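Local coordinates for long form salivary protein D7L1 (Anopheles stephensi, PDB 3NHI) that modulates mosquito blood feeding by binding and sequestering host mediators such as cysteinyl leukotrienes, and binds stable thromboxane A2 analogues, at residues K30-L35 against A46-Y51; W39-N44 against N114-V119; T93-A98 against Q129-T134. All blocks are in the same frame, centred on the assembly; numbering follows the deposited sequence.

Contact 1 (K30-L35 against A46-Y51). With EAH ((5S,7E,9E,11Z,14Z)-5-hydroxyicosa-7,9,11,14-tetraenoic acid), chain B.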
loop_
_atom_site.group_PDB
_atom_site.type_symbol
_atom_site.label_atom_id
_atom_site.label_comp_id
_atom_site.label_asym_id
_atom_site.label_seq_id
_atom_site.Cartn_x
_atom_site.Cartn_y
_atom_site.Cartn_z
ATOM N N LYS A 30 -14.025 -13.095 9.321
ATOM C CA LYS A 30 -13.289 -13.269 10.579
ATOM C C LYS A 30 -12.421 -14.530 10.582
ATOM O O LYS A 30 -11.274 -14.497 11.042
ATOM C CB LYS A 30 -14.252 -13.286 11.773
ATOM C CG LYS A 30 -13.562 -13.143 13.135
ATOM C CD LYS A 30 -14.396 -13.736 14.271
ATOM C CE LYS A 30 -14.293 -15.260 14.311
ATOM N NZ LYS A 30 -14.918 -15.840 15.535
ATOM N N THR A 31 -12.972 -15.630 10.067
ATOM C CA THR A 31 -12.284 -16.924 10.035
ATOM C C THR A 31 -10.964 -16.868 9.255
ATOM O O THR A 31 -9.918 -17.281 9.764
ATOM C CB THR A 31 -13.192 -18.029 9.448
ATOM O OG1 THR A 31 -14.508 -17.917 10.009
ATOM C CG2 THR A 31 -12.632 -19.411 9.757
ATOM N N TYR A 32 -11.021 -16.355 8.027
ATOM C CA TYR A 32 -9.827 -16.192 7.200
ATOM C C TYR A 32 -8.855 -15.201 7.821
ATOM O O TYR A 32 -7.654 -15.469 7.893
ATOM C CB TYR A 32 -10.200 -15.763 5.776
ATOM C CG TYR A 32 -10.798 -16.883 4.957
ATOM C CD1 TYR A 32 -9.999 -17.679 4.137
ATOM C CD2 TYR A 32 -12.160 -17.157 5.014
ATOM C CE1 TYR A 32 -10.549 -18.713 3.388
ATOM C CE2 TYR A 32 -12.717 -18.188 4.279
ATOM C CZ TYR A 32 -11.911 -18.960 3.468
ATOM O OH TYR A 32 -12.489 -19.981 2.750
ATOM N N MET A 33 -9.370 -14.068 8.294
ATOM C CA MET A 33 -8.506 -13.064 8.906
ATOM C C MET A 33 -7.752 -13.611 10.126
ATOM O O MET A 33 -6.568 -13.329 10.286
ATOM C CB MET A 33 -9.265 -11.776 9.242
ATOM C CG MET A 33 -8.335 -10.630 9.625
ATOM S SD MET A 33 -9.011 -8.986 9.380
ATOM C CE MET A 33 -10.418 -9.034 10.484
ATOM N N THR A 34 -8.422 -14.408 10.956
ATOM C CA THR A 34 -7.791 -15.011 12.141
ATOM C C THR A 34 -6.607 -15.907 11.768
ATOM O O THR A 34 -5.540 -15.836 12.389
ATOM C CB THR A 34 -8.811 -15.814 12.987
ATOM O OG1 THR A 34 -9.911 -14.967 13.341
ATOM C CG2 THR A 34 -8.171 -16.360 14.264
ATOM N N LEU A 35 -6.799 -16.744 10.754
ATOM C CA LEU A 35 -5.738 -17.627 10.282
ATOM C C LEU A 35 -4.604 -16.836 9.632
ATOM O O LEU A 35 -3.432 -17.061 9.932
ATOM C CB LEU A 35 -6.302 -18.688 9.324
ATOM C CG LEU A 35 -7.058 -19.844 9.999
ATOM C CD1 LEU A 35 -7.965 -20.560 9.008
ATOM C CD2 LEU A 35 -6.097 -20.833 10.657
ATOM N N ALA A 46 -9.216 -21.746 -2.638
ATOM C CA ALA A 46 -8.874 -20.711 -3.615
ATOM C C ALA A 46 -8.768 -19.304 -3.028
ATOM O O ALA A 46 -8.028 -18.477 -3.549
ATOM C CB ALA A 46 -9.869 -20.716 -4.764
ATOM N N ILE A 47 -9.507 -19.034 -1.952
ATOM C CA ILE A 47 -9.430 -17.734 -1.283
ATOM C C ILE A 47 -8.016 -17.541 -0.729
ATOM O O ILE A 47 -7.359 -16.547 -1.029
ATOM C CB ILE A 47 -10.520 -17.583 -0.180
ATOM C CG1 ILE A 47 -11.912 -17.570 -0.820
ATOM C CG2 ILE A 47 -10.295 -16.295 0.634
ATOM C CD1 ILE A 47 -13.065 -17.798 0.148
ATOM N N THR A 48 -7.539 -18.514 0.039
ATOM C CA THR A 48 -6.173 -18.479 0.544
ATOM C C THR A 48 -5.142 -18.562 -0.577
ATOM O O THR A 48 -4.137 -17.849 -0.536
ATOM C CB THR A 48 -5.936 -19.600 1.545
ATOM O OG1 THR A 48 -6.909 -19.490 2.593
ATOM C CG2 THR A 48 -4.536 -19.515 2.149
ATOM N N HIS A 49 -5.387 -19.400 -1.590
ATOM C CA HIS A 49 -4.420 -19.537 -2.683
ATOM C C HIS A 49 -4.142 -18.181 -3.320
ATOM O O HIS A 49 -2.980 -17.801 -3.505
ATOM C CB HIS A 49 -4.875 -20.503 -3.785
ATOM C CG HIS A 49 -5.194 -21.886 -3.309
ATOM N ND1 HIS A 49 -6.027 -22.728 -4.017
ATOM C CD2 HIS A 49 -4.803 -22.576 -2.211
ATOM C CE1 HIS A 49 -6.128 -23.879 -3.378
ATOM N NE2 HIS A 49 -5.399 -23.814 -2.278
ATOM N N CYS A 50 -5.200 -17.438 -3.644
ATOM C CA CYS A 50 -4.991 -16.169 -4.321
ATOM C C CYS A 50 -4.501 -15.081 -3.387
ATOM O O CYS A 50 -3.795 -14.164 -3.811
ATOM C CB CYS A 50 -6.233 -15.738 -5.099
ATOM S SG CYS A 50 -6.591 -16.782 -6.533
ATOM N N TYR A 51 -4.849 -15.189 -2.108
ATOM C CA TYR A 51 -4.249 -14.313 -1.112
ATOM C C TYR A 51 -2.727 -14.500 -1.067
ATOM O O TYR A 51 -1.969 -13.524 -1.101
ATOM C CB TYR A 51 -4.878 -14.524 0.269
ATOM C CG TYR A 51 -4.167 -13.756 1.352
ATOM C CD1 TYR A 51 -4.295 -12.371 1.446
ATOM C CD2 TYR A 51 -3.382 -14.420 2.293
ATOM C CE1 TYR A 51 -3.641 -11.660 2.450
ATOM C CE2 TYR A 51 -2.722 -13.725 3.290
ATOM C CZ TYR A 51 -2.852 -12.354 3.357
ATOM O OH TYR A 51 -2.192 -11.679 4.354
HETATM O O1 EAH B . 2.782 -3.154 11.948
HETATM C C1 EAH B . 2.270 -4.245 11.589
HETATM O O2 EAH B . 1.046 -4.493 11.720
HETATM C C2 EAH B . 3.171 -5.294 10.968
HETATM C C3 EAH B . 2.480 -6.658 10.918
HETATM C C4 EAH B . 1.782 -6.885 9.579
HETATM C C5 EAH B . 1.076 -8.225 9.572
HETATM O O3 EAH B . 1.988 -9.196 9.512
HETATM C C6 EAH B . 0.138 -8.320 8.372
HETATM C C7 EAH B . -0.467 -9.710 8.248
HETATM C C8 EAH B . 0.138 -10.441 7.068
HETATM C C9 EAH B . -0.279 -11.838 7.091
HETATM C C10 EAH B . 0.376 -12.542 6.169
HETATM C C11 EAH B . -0.073 -13.931 6.238
HETATM C C12 EAH B . 0.449 -14.915 5.502
HETATM C C13 EAH B . 1.555 -14.708 4.493
HETATM C C14 EAH B . 0.917 -14.514 3.134
HETATM C C15 EAH B . 1.369 -15.063 2.005
HETATM C C16 EAH B . 2.593 -15.944 1.934
HETATM C C17 EAH B . 3.763 -15.116 1.426
HETATM C C18 EAH B . 4.584 -14.574 2.588
HETATM C C19 EAH B . 5.959 -14.139 2.109
HETATM C C20 EAH B . 6.745 -13.510 3.237
#
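I47 and Y32 carry most of this meeting of helices 28-37 and 46-58. The two side chains cross at about a right angle. I47 CG2 sits over one face of the Y32 ring, 4.1 Å from the ring centroid and 28° off the normal, in a CH-pi contact. I47 CB adds to this, 3.7 Å from Y32 CE1. The branch CG1 lies beside the backbone N (chi1 -66°), and it carries CD1 out to the phenol end. There I47 CD1 comes within 3.4 Å of Y32 OH. The hydroxyl itself is hydrogen-bonded to OD1 of D45, the residue just ahead of the helix.

T48 approaches the same ring from a different side. Its OG1 lies at the ring edge, near the ring plane, 3.8 Å from Y32 CE1. This is packing, not a hydrogen bond. OG1 pairs instead with the carbonyl O of P43. The T48 backbone N is bound by OD2 of D45, so the one carboxylate serves both helices.

H49 NE2 bonds to N44 OD1. C50 follows, joined by a disulfide to C109 of helix 109-130.

Y51 ends the segment on the ligand side. Its ring stacks with W36. Y51 OH lies 3.3 Å from EAH C10, within the conjugated chain of the lipid, and Y51 CE2 is 3.7 Å from EAH C14. Y51 also belongs to the site seen for thromboxane A2.

The contact between the segments is thus mainly apolar, made with one aromatic ring. The polar atom that packs at its edge, T48 OG1, is satisfied by P43 O in the linking loop. I47 at the face and T48 OG1 at the edge limit the turn of the Y32 ring, and D45 tethers its phenol end.

Contact 2 (W39-N44 against N114-V119). With EAH ((5S,7E,9E,11Z,14Z)-5-hydroxyicosa-7,9,11,14-tetraenoic acid), chain B.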
loop_
_atom_site.group_PDB
_atom_site.type_symbol
_atom_site.label_atom_id
_atom_site.label_comp_id
_atom_site.label_asym_id
_atom_site.label_seq_id
_atom_site.Cartn_x
_atom_site.Cartn_y
_atom_site.Cartn_z
ATOM N N TRP A 39 -0.363 -15.758 10.327
ATOM C CA TRP A 39 0.563 -16.208 9.277
ATOM C C TRP A 39 0.432 -17.709 8.980
ATOM O O TRP A 39 1.416 -18.413 8.740
ATOM C CB TRP A 39 2.010 -15.771 9.578
ATOM C CG TRP A 39 2.249 -14.316 9.263
ATOM C CD1 TRP A 39 1.692 -13.235 9.888
ATOM C CD2 TRP A 39 3.106 -13.795 8.244
ATOM N NE1 TRP A 39 2.152 -12.068 9.320
ATOM C CE2 TRP A 39 3.022 -12.382 8.305
ATOM C CE3 TRP A 39 3.938 -14.384 7.280
ATOM C CZ2 TRP A 39 3.745 -11.548 7.437
ATOM C CZ3 TRP A 39 4.660 -13.552 6.414
ATOM C CH2 TRP A 39 4.553 -12.150 6.500
ATOM N N ARG A 40 -0.810 -18.177 9.018
ATOM C CA ARG A 40 -1.126 -19.538 8.624
ATOM C C ARG A 40 -1.755 -19.492 7.243
ATOM O O ARG A 40 -2.745 -18.789 7.029
ATOM C CB ARG A 40 -2.069 -20.182 9.637
ATOM C CG ARG A 40 -1.406 -20.432 10.986
ATOM C CD ARG A 40 -2.405 -20.897 12.030
ATOM N NE ARG A 40 -2.896 -22.242 11.744
ATOM C CZ ARG A 40 -3.786 -22.895 12.486
ATOM N NH1 ARG A 40 -4.304 -22.332 13.574
ATOM N NH2 ARG A 40 -4.163 -24.117 12.132
ATOM N N LEU A 41 -1.164 -20.223 6.303
ATOM C CA LEU A 41 -1.689 -20.278 4.937
ATOM C C LEU A 41 -2.800 -21.320 4.835
ATOM O O LEU A 41 -2.678 -22.343 4.154
ATOM C CB LEU A 41 -0.568 -20.506 3.917
ATOM C CG LEU A 41 0.377 -19.328 3.667
ATOM C CD1 LEU A 41 1.452 -19.730 2.666
ATOM C CD2 LEU A 41 -0.398 -18.121 3.162
ATOM N N GLU A 42 -3.883 -21.022 5.541
ATOM C CA GLU A 42 -5.025 -21.900 5.700
ATOM C C GLU A 42 -6.290 -21.039 5.670
ATOM O O GLU A 42 -6.223 -19.840 5.958
ATOM C CB GLU A 42 -4.949 -22.635 7.044
ATOM C CG GLU A 42 -3.734 -23.517 7.247
ATOM C CD GLU A 42 -3.543 -23.908 8.704
ATOM O OE1 GLU A 42 -4.529 -24.310 9.356
ATOM O OE2 GLU A 42 -2.401 -23.824 9.195
ATOM N N PRO A 43 -7.443 -21.632 5.308
ATOM C CA PRO A 43 -7.611 -23.014 4.847
ATOM C C PRO A 43 -7.055 -23.226 3.445
ATOM O O PRO A 43 -6.722 -22.263 2.760
ATOM C CB PRO A 43 -9.130 -23.197 4.834
ATOM C CG PRO A 43 -9.668 -21.859 4.637
ATOM C CD PRO A 43 -8.731 -20.921 5.359
ATOM N N ASN A 44 -6.953 -24.484 3.036
ATOM C CA ASN A 44 -6.436 -24.834 1.721
ATOM C C ASN A 44 -7.544 -24.721 0.665
ATOM O O ASN A 44 -8.096 -25.726 0.204
ATOM C CB ASN A 44 -5.829 -26.246 1.766
ATOM C CG ASN A 44 -5.242 -26.690 0.435
ATOM O OD1 ASN A 44 -4.932 -25.881 -0.442
ATOM N ND2 ASN A 44 -5.082 -28.001 0.283
ATOM N N ASN A 114 0.928 -23.995 -3.792
ATOM C CA ASN A 114 1.493 -25.326 -3.607
ATOM C C ASN A 114 3.018 -25.284 -3.552
ATOM O O ASN A 114 3.630 -25.987 -2.750
ATOM C CB ASN A 114 1.025 -26.289 -4.708
ATOM C CG ASN A 114 -0.434 -26.698 -4.559
ATOM O OD1 ASN A 114 -1.021 -26.596 -3.480
ATOM N ND2 ASN A 114 -1.017 -27.192 -5.646
ATOM N N ALA A 115 3.628 -24.467 -4.406
ATOM C CA ALA A 115 5.083 -24.349 -4.427
ATOM C C ALA A 115 5.615 -23.660 -3.178
ATOM O O ALA A 115 6.630 -24.084 -2.615
ATOM C CB ALA A 115 5.541 -23.601 -5.677
ATOM N N TYR A 116 4.936 -22.601 -2.743
ATOM C CA TYR A 116 5.438 -21.808 -1.635
ATOM C C TYR A 116 5.137 -22.409 -0.262
ATOM O O TYR A 116 5.877 -22.168 0.691
ATOM C CB TYR A 116 4.979 -20.341 -1.722
ATOM C CG TYR A 116 5.711 -19.466 -0.730
ATOM C CD1 TYR A 116 7.052 -19.138 -0.925
ATOM C CD2 TYR A 116 5.074 -19.010 0.430
ATOM C CE1 TYR A 116 7.741 -18.364 0.007
ATOM C CE2 TYR A 116 5.746 -18.233 1.362
ATOM C CZ TYR A 116 7.073 -17.919 1.144
ATOM O OH TYR A 116 7.743 -17.162 2.083
ATOM N N LEU A 117 4.077 -23.214 -0.163
ATOM C CA LEU A 117 3.631 -23.716 1.135
ATOM C C LEU A 117 4.711 -24.353 2.017
ATOM O O LEU A 117 4.843 -23.952 3.166
ATOM C CB LEU A 117 2.414 -24.645 0.988
ATOM C CG LEU A 117 1.737 -25.071 2.302
ATOM C CD1 LEU A 117 1.197 -23.882 3.101
ATOM C CD2 LEU A 117 0.634 -26.090 2.052
ATOM N N PRO A 118 5.508 -25.311 1.492
ATOM C CA PRO A 118 6.545 -25.858 2.379
ATOM C C PRO A 118 7.649 -24.859 2.723
ATOM O O PRO A 118 8.243 -24.932 3.802
ATOM C CB PRO A 118 7.111 -27.043 1.582
ATOM C CG PRO A 118 6.751 -26.760 0.164
ATOM C CD PRO A 118 5.453 -26.019 0.199
ATOM N N VAL A 119 7.923 -23.931 1.812
ATOM C CA VAL A 119 8.898 -22.871 2.083
ATOM C C VAL A 119 8.398 -21.995 3.233
ATOM O O VAL A 119 9.138 -21.705 4.181
ATOM C CB VAL A 119 9.174 -22.013 0.825
ATOM C CG1 VAL A 119 10.239 -20.952 1.122
ATOM C CG2 VAL A 119 9.607 -22.902 -0.343
HETATM O O1 EAH B . 2.782 -3.154 11.948
HETATM C C1 EAH B . 2.270 -4.245 11.589
HETATM O O2 EAH B . 1.046 -4.493 11.720
HETATM C C2 EAH B . 3.171 -5.294 10.968
HETATM C C3 EAH B . 2.480 -6.658 10.918
HETATM C C4 EAH B . 1.782 -6.885 9.579
HETATM C C5 EAH B . 1.076 -8.225 9.572
HETATM O O3 EAH B . 1.988 -9.196 9.512
HETATM C C6 EAH B . 0.138 -8.320 8.372
HETATM C C7 EAH B . -0.467 -9.710 8.248
HETATM C C8 EAH B . 0.138 -10.441 7.068
HETATM C C9 EAH B . -0.279 -11.838 7.091
HETATM C C10 EAH B . 0.376 -12.542 6.169
HETATM C C11 EAH B . -0.073 -13.931 6.238
HETATM C C12 EAH B . 0.449 -14.915 5.502
HETATM C C13 EAH B . 1.555 -14.708 4.493
HETATM C C14 EAH B . 0.917 -14.514 3.134
HETATM C C15 EAH B . 1.369 -15.063 2.005
HETATM C C16 EAH B . 2.593 -15.944 1.934
HETATM C C17 EAH B . 3.763 -15.116 1.426
HETATM C C18 EAH B . 4.584 -14.574 2.588
HETATM C C19 EAH B . 5.959 -14.139 2.109
HETATM C C20 EAH B . 6.745 -13.510 3.237
HETATM O O HOH W 1 -3.634 -27.177 -2.831
#
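L41 and L117 form the tight part of this contact. Their side chains run alongside each other in opposite senses, with L41 CB 3.9 Å from L117 CD1. Both torsions of L117 (chi1 -172°, chi2 61°) are needed to bring the CD1 branch next to L41. The other neighbour is Y116: L41 CD1 lies at the edge of its ring, 4.3 Å from Y116 CD2. The lipid fills in next to them: L41 CD2 is 3.7 Å from EAH C15, and Y116 OH is 3.5 Å from EAH C19. That hydroxyl is hydrogen-bonded to Y95 OH.

W39, with positive phi, is the C-prime residue of the Schellman motif that ends helix 28-37. L41 then centres an inverse gamma turn. W39 lays one indole face on the lipid, with EAH C10 3.4 Å above the ring centre. Its NE1 donates to EAH O3 at 2.9 Å and 154°. W39 is a known leukotriene C4 site.

The outer side is loose. N44 and N114 are exposed and meet through one water, which donates to N44 OD1 and N114 OD1. R40 is also exposed, and its NE donates to E42 OE2 (3.0 Å) within a salt bridge.

Contact 3 (T93-A98 against Q129-T134). With EAH ((5S,7E,9E,11Z,14Z)-5-hydroxyicosa-7,9,11,14-tetraenoic acid), chain B.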
loop_
_atom_site.group_PDB
_atom_site.type_symbol
_atom_site.label_atom_id
_atom_site.label_comp_id
_atom_site.label_asym_id
_atom_site.label_seq_id
_atom_site.Cartn_x
_atom_site.Cartn_y
_atom_site.Cartn_z
ATOM N N THR A 93 20.255 -17.683 3.591
ATOM C CA THR A 93 20.739 -18.508 2.485
ATOM C C THR A 93 19.852 -19.743 2.271
ATOM O O THR A 93 19.534 -20.100 1.132
ATOM C CB THR A 93 22.196 -18.907 2.753
ATOM O OG1 THR A 93 23.016 -17.755 2.533
ATOM C CG2 THR A 93 22.662 -20.055 1.849
ATOM N N GLU A 94 19.452 -20.386 3.370
ATOM C CA GLU A 94 18.591 -21.560 3.282
ATOM C C GLU A 94 17.224 -21.196 2.690
ATOM O O GLU A 94 16.679 -21.948 1.882
ATOM C CB GLU A 94 18.454 -22.251 4.652
ATOM C CG GLU A 94 19.747 -22.950 5.137
ATOM C CD GLU A 94 19.807 -23.198 6.649
ATOM O OE1 GLU A 94 18.972 -22.669 7.423
ATOM O OE2 GLU A 94 20.737 -23.915 7.073
ATOM N N TYR A 95 16.692 -20.031 3.067
ATOM C CA TYR A 95 15.420 -19.539 2.525
ATOM C C TYR A 95 15.538 -19.262 1.022
ATOM O O TYR A 95 14.710 -19.712 0.234
ATOM C CB TYR A 95 15.025 -18.285 3.307
ATOM C CG TYR A 95 13.685 -17.643 3.019
ATOM C CD1 TYR A 95 12.615 -18.342 2.454
ATOM C CD2 TYR A 95 13.486 -16.302 3.363
ATOM C CE1 TYR A 95 11.387 -17.700 2.237
ATOM C CE2 TYR A 95 12.279 -15.670 3.140
ATOM C CZ TYR A 95 11.241 -16.365 2.573
ATOM O OH TYR A 95 10.050 -15.703 2.380
ATOM N N GLN A 96 16.593 -18.545 0.639
ATOM C CA GLN A 96 16.917 -18.301 -0.758
ATOM C C GLN A 96 16.964 -19.615 -1.551
ATOM O O GLN A 96 16.381 -19.730 -2.632
ATOM C CB GLN A 96 18.268 -17.576 -0.845
ATOM C CG GLN A 96 18.824 -17.431 -2.263
ATOM C CD GLN A 96 20.274 -16.987 -2.288
ATOM O OE1 GLN A 96 21.005 -17.151 -1.310
ATOM N NE2 GLN A 96 20.701 -16.427 -3.419
ATOM N N LYS A 97 17.656 -20.609 -1.000
ATOM C CA LYS A 97 17.819 -21.882 -1.684
ATOM C C LYS A 97 16.502 -22.640 -1.827
ATOM O O LYS A 97 16.217 -23.175 -2.889
ATOM C CB LYS A 97 18.908 -22.723 -1.015
ATOM C CG LYS A 97 20.306 -22.181 -1.358
ATOM C CD LYS A 97 21.409 -22.663 -0.414
ATOM C CE LYS A 97 21.727 -24.131 -0.600
ATOM N NZ LYS A 97 22.928 -24.457 0.233
ATOM N N ALA A 98 15.677 -22.638 -0.776
ATOM C CA ALA A 98 14.353 -23.252 -0.857
ATOM C C ALA A 98 13.492 -22.597 -1.938
ATOM O O ALA A 98 12.764 -23.282 -2.670
ATOM C CB ALA A 98 13.653 -23.211 0.502
ATOM N N GLN A 129 10.510 -11.646 9.847
ATOM C CA GLN A 129 11.597 -10.721 10.172
ATOM C C GLN A 129 12.031 -9.947 8.931
ATOM O O GLN A 129 12.109 -8.716 8.963
ATOM C CB GLN A 129 12.790 -11.458 10.783
ATOM C CG GLN A 129 12.518 -12.002 12.188
ATOM C CD GLN A 129 12.123 -10.905 13.171
ATOM O OE1 GLN A 129 12.853 -9.934 13.345
ATOM N NE2 GLN A 129 10.971 -11.060 13.814
ATOM N N LEU A 130 12.262 -10.652 7.824
ATOM C CA LEU A 130 12.786 -10.001 6.620
ATOM C C LEU A 130 11.810 -9.008 6.014
ATOM O O LEU A 130 12.214 -7.934 5.565
ATOM C CB LEU A 130 13.190 -11.023 5.551
ATOM C CG LEU A 130 14.270 -12.013 5.968
ATOM C CD1 LEU A 130 14.694 -12.820 4.755
ATOM C CD2 LEU A 130 15.467 -11.313 6.609
ATOM N N TYR A 131 10.529 -9.374 5.992
ATOM C CA TYR A 131 9.507 -8.582 5.313
ATOM C C TYR A 131 8.566 -7.838 6.263
ATOM O O TYR A 131 7.425 -7.517 5.907
ATOM C CB TYR A 131 8.726 -9.452 4.310
ATOM C CG TYR A 131 9.571 -9.900 3.131
ATOM C CD1 TYR A 131 9.733 -9.082 2.007
ATOM C CD2 TYR A 131 10.234 -11.136 3.144
ATOM C CE1 TYR A 131 10.529 -9.488 0.922
ATOM C CE2 TYR A 131 11.022 -11.541 2.067
ATOM C CZ TYR A 131 11.166 -10.725 0.963
ATOM O OH TYR A 131 11.952 -11.130 -0.088
ATOM N N HIS A 132 9.054 -7.550 7.466
ATOM C CA HIS A 132 8.372 -6.618 8.382
ATOM C C HIS A 132 6.952 -7.071 8.692
ATOM O O HIS A 132 5.995 -6.286 8.663
ATOM C CB HIS A 132 8.427 -5.187 7.818
ATOM C CG HIS A 132 9.753 -4.854 7.205
ATOM N ND1 HIS A 132 10.942 -4.968 7.896
ATOM C CD2 HIS A 132 10.078 -4.431 5.961
ATOM C CE1 HIS A 132 11.944 -4.634 7.101
ATOM N NE2 HIS A 132 11.445 -4.288 5.927
ATOM N N GLY A 133 6.842 -8.362 8.985
ATOM C CA GLY A 133 5.564 -9.011 9.242
ATOM C C GLY A 133 5.249 -9.282 10.705
ATOM O O GLY A 133 4.381 -10.106 11.004
ATOM N N THR A 134 5.941 -8.596 11.616
ATOM C CA THR A 134 5.564 -8.588 13.035
ATOM C C THR A 134 5.401 -7.146 13.482
ATOM O O THR A 134 6.111 -6.263 13.002
ATOM C CB THR A 134 6.618 -9.273 13.942
ATOM O OG1 THR A 134 7.809 -8.473 14.008
ATOM C CG2 THR A 134 6.950 -10.690 13.436
HETATM O O1 EAH B . 2.782 -3.154 11.948
HETATM C C1 EAH B . 2.270 -4.245 11.589
HETATM O O2 EAH B . 1.046 -4.493 11.720
HETATM C C2 EAH B . 3.171 -5.294 10.968
HETATM C C3 EAH B . 2.480 -6.658 10.918
HETATM C C4 EAH B . 1.782 -6.885 9.579
HETATM C C5 EAH B . 1.076 -8.225 9.572
HETATM O O3 EAH B . 1.988 -9.196 9.512
HETATM C C6 EAH B . 0.138 -8.320 8.372
HETATM C C7 EAH B . -0.467 -9.710 8.248
HETATM C C8 EAH B . 0.138 -10.441 7.068
HETATM C C9 EAH B . -0.279 -11.838 7.091
HETATM C C10 EAH B . 0.376 -12.542 6.169
HETATM C C11 EAH B . -0.073 -13.931 6.238
HETATM C C12 EAH B . 0.449 -14.915 5.502
HETATM C C13 EAH B . 1.555 -14.708 4.493
HETATM C C14 EAH B . 0.917 -14.514 3.134
HETATM C C15 EAH B . 1.369 -15.063 2.005
HETATM C C16 EAH B . 2.593 -15.944 1.934
HETATM C C17 EAH B . 3.763 -15.116 1.426
HETATM C C18 EAH B . 4.584 -14.574 2.588
HETATM C C19 EAH B . 5.959 -14.139 2.109
HETATM C C20 EAH B . 6.745 -13.510 3.237
#
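Y95 meets L130 and Y131 in a small, buried contact between helix 89-101 and the end of helix 109-130. The apolar part is led by Y95 and L130. L130 CD1 lies at the edge of the Y95 ring, in its plane, 3.9 Å from Y95 CD2. The same methyl is 4.1 Å from Y95 CE2, so it touches one side of the ring rim. With chi1 -175° the Y95 ring extends from its helix toward L130. Y131 adds a looser touch, with Y95 OH 4.3 Å from Y131 CE2. The approach to the Y131 ring is oblique.

No hydrogen bond joins the two segments. The Y95 hydroxyl is already paired with Y116.

Hydrogen bonds and packing to the ligand make up the rest. G133 O takes a hydrogen bond from EAH O3 at 3.0 Å, and it also accepts from R128 NE. Two more backbone oxygens pack on the lipid near its carboxylate end: T134 O is 3.7 Å from EAH C2, and H132 O is 3.8 Å from the same EAH C2. T134 is the N-cap of helix 135-144, its OG1 bonding to G137 N. At the other end of the lipid, EAH C20 comes within 4.1 Å of Y95 OH.

The turn between two helices therefore offers a backbone carbonyl to the lipid hydroxyl, while tyrosines lie by its tail. G133 is a known leukotriene C4 site. A buried pocket walled by helices in this way is typical of the odorant-binding protein family.

Overall arrangement
All three contacts touch EAH and lie along its chain. Contacts 1 and 2 have centres 11 Å apart. The loop of contact 2 links the two helices of contact 1, and H49 NE2 and N44 OD1, 2.8 Å apart, form a probable hydrogen bond between them. Contacts 2 and 3 have centres 15 Å apart and share helix 109-130. They are bridged by a probable hydrogen bond between Y116 OH and Y95 OH, 2.7 Å apart. Contacts 1 and 3 do not touch; their nearest atoms are about 9 Å apart, and the lipid spans between them. The lipid hydroxyl O3 accepts from contact 2 and donates to contact 3. K151 NZ supplies a further hydrogen bond to the ligand.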